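Local coordinates for protein sialidase B (Streptococcus pneumoniae serotype 4, PDB 4XJW) that cleaves terminal alpha-2,3-, alpha-2,6- and alpha-2,8-linked sialic acids from glycoconjugates as a family 33 glycoside hydrolase, at residues V381-V386 and K400-N405. The protein carries 1 engineered substitution. Numbering follows the deposited sequence.
Sequences VEQYSV and KQVPMN
V381 and V402 form a hydrogen-bonded pair joining strand 377-387 to the short strand 400-403 in an antiparallel beta sheet, whose strands, between residues 324 and 414, lie in the chain between strands 301-308 and 420-426 of the catalytic beta-propeller, consistent with an insertion in the sialidase fold, away from the annotated active-site residues. Their backbones exchange two bonds, V381 N to V402 O and V402 N to V381 O, both 2.9 Å. A third, Q383 N to K400 O, is shorter at 2.8 Å and almost straight (173° at the hydrogen). Beyond Q383 the strands diverge; the N-to-C directions of the two short segments make 114°. Beside the non-hydrogen-bonded pair E382 and Q401, CA-H...O contacts run from Q401 CA to V381 O (3.3 Å) and from E382 CA to K400 O. V381, the residue most covered here, splits its branches: CG2 meets V402 CG2 at 3.7 Å, while CG1, anti to the carbonyl carbon (chi1 -59°), packs against CB, CG and CE of M404, whose chain, bent at chi3, crosses it at about a right angle. Q383 points toward strand 400-403 and runs alongside K400, both chains extended and heading the same way; the lysine methylenes CD and CE lie beside the amide, K400 CD 3.7 Å from Q383 OE1. The Q383 side chain crosses that of V402 at about a right angle, NE2 approaching CG1. N261 and N398 of the same chain also hold this buried amide, N261 O accepting from NE2 and N398 ND2 donating to OE1. Water joins the two polar ends: one molecule donates to Q383 OE1 at 2.8 Å and accepts from K400 NZ at 2.9 Å, and a second receives only weak bonds from Q383 NE2 and K400 NZ.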
# COMPACT_ATOMS: atom_id res chain seq x y z
N VAL A 381 -24.18 -8.09 -17.41
CA VAL A 381 -24.11 -6.64 -17.60
C VAL A 381 -22.94 -6.33 -18.53
O VAL A 381 -22.11 -7.22 -18.80
CB VAL A 381 -23.90 -5.90 -16.27
CG1 VAL A 381 -25.04 -6.23 -15.31
CG2 VAL A 381 -22.56 -6.28 -15.65
N GLU A 382 -22.86 -5.09 -19.01
CA GLU A 382 -21.72 -4.65 -19.81
C GLU A 382 -20.67 -4.03 -18.90
O GLU A 382 -20.99 -3.22 -18.03
CB GLU A 382 -22.16 -3.65 -20.88
CG GLU A 382 -21.05 -3.31 -21.88
CD GLU A 382 -21.53 -2.37 -22.98
OE1 GLU A 382 -22.74 -2.06 -23.00
OE2 GLU A 382 -20.70 -1.94 -23.80
N GLN A 383 -19.42 -4.45 -19.09
CA GLN A 383 -18.30 -3.98 -18.28
C GLN A 383 -17.94 -2.52 -18.59
O GLN A 383 -18.21 -2.02 -19.69
CB GLN A 383 -17.10 -4.90 -18.52
CG GLN A 383 -15.93 -4.71 -17.54
CD GLN A 383 -14.74 -5.60 -17.88
OE1 GLN A 383 -14.07 -5.40 -18.90
NE2 GLN A 383 -14.48 -6.59 -17.03
N TYR A 384 -17.35 -1.84 -17.61
CA TYR A 384 -16.85 -0.48 -17.80
C TYR A 384 -15.33 -0.45 -17.87
O TYR A 384 -14.65 -1.31 -17.30
CB TYR A 384 -17.25 0.41 -16.62
CG TYR A 384 -18.73 0.70 -16.50
CD1 TYR A 384 -19.57 -0.16 -15.81
CD2 TYR A 384 -19.27 1.86 -17.04
CE1 TYR A 384 -20.92 0.11 -15.68
CE2 TYR A 384 -20.62 2.14 -16.91
CZ TYR A 384 -21.44 1.27 -16.23
OH TYR A 384 -22.78 1.54 -16.10
N SER A 385 -14.80 0.56 -18.56
CA SER A 385 -13.38 0.88 -18.56
C SER A 385 -13.26 2.36 -18.22
O SER A 385 -14.22 3.11 -18.35
CB SER A 385 -12.77 0.61 -19.93
OG SER A 385 -12.57 -0.77 -20.16
N VAL A 386 -12.08 2.78 -17.78
CA VAL A 386 -11.85 4.19 -17.47
C VAL A 386 -10.76 4.81 -18.33
O VAL A 386 -9.84 4.13 -18.76
CB VAL A 386 -11.54 4.41 -15.97
CG1 VAL A 386 -12.62 3.79 -15.12
CG2 VAL A 386 -10.18 3.85 -15.61
N LYS A 400 -17.75 -5.41 -23.56
CA LYS A 400 -17.59 -6.76 -23.02
C LYS A 400 -18.69 -7.07 -22.02
O LYS A 400 -19.09 -6.21 -21.24
CB LYS A 400 -16.21 -6.90 -22.36
CG LYS A 400 -15.98 -8.22 -21.62
CD LYS A 400 -14.55 -8.32 -21.09
CE LYS A 400 -14.44 -9.37 -19.98
NZ LYS A 400 -13.04 -9.80 -19.74
N GLN A 401 -19.21 -8.30 -22.04
CA GLN A 401 -20.23 -8.73 -21.08
C GLN A 401 -19.62 -9.58 -19.97
O GLN A 401 -18.78 -10.44 -20.23
CB GLN A 401 -21.36 -9.49 -21.78
CG GLN A 401 -22.25 -8.61 -22.67
CD GLN A 401 -23.40 -9.38 -23.30
OE1 GLN A 401 -24.25 -9.93 -22.59
NE2 GLN A 401 -23.44 -9.42 -24.62
N VAL A 402 -20.07 -9.35 -18.74
CA VAL A 402 -19.68 -10.15 -17.58
C VAL A 402 -20.93 -10.53 -16.80
O VAL A 402 -21.98 -9.89 -16.96
CB VAL A 402 -18.73 -9.36 -16.64
CG1 VAL A 402 -17.50 -8.91 -17.38
CG2 VAL A 402 -19.44 -8.17 -16.02
N PRO A 403 -20.85 -11.58 -15.96
CA PRO A 403 -22.02 -11.98 -15.17
C PRO A 403 -22.54 -10.87 -14.28
O PRO A 403 -21.75 -10.14 -13.68
CB PRO A 403 -21.47 -13.11 -14.29
CG PRO A 403 -20.38 -13.69 -15.10
CD PRO A 403 -19.74 -12.55 -15.82
N MET A 404 -23.87 -10.76 -14.19
CA MET A 404 -24.51 -9.73 -13.39
C MET A 404 -24.35 -10.07 -11.92
O MET A 404 -24.75 -11.14 -11.48
CB MET A 404 -26.00 -9.63 -13.75
CG MET A 404 -26.80 -8.66 -12.89
SD MET A 404 -28.55 -8.71 -13.35
CE MET A 404 -28.46 -7.99 -14.99
N ASN A 405 -23.77 -9.15 -11.16
CA ASN A 405 -23.52 -9.35 -9.74
C ASN A 405 -24.34 -8.33 -8.94
O ASN A 405 -24.45 -7.17 -9.33
CB ASN A 405 -22.03 -9.20 -9.45
CG ASN A 405 -21.64 -9.64 -8.06
OD1 ASN A 405 -22.05 -9.05 -7.07
ND2 ASN A 405 -20.83 -10.69 -7.98
O HOH W 1 -11.93 -7.22 -18.99
O HOH W 2 -13.37 -9.65 -16.36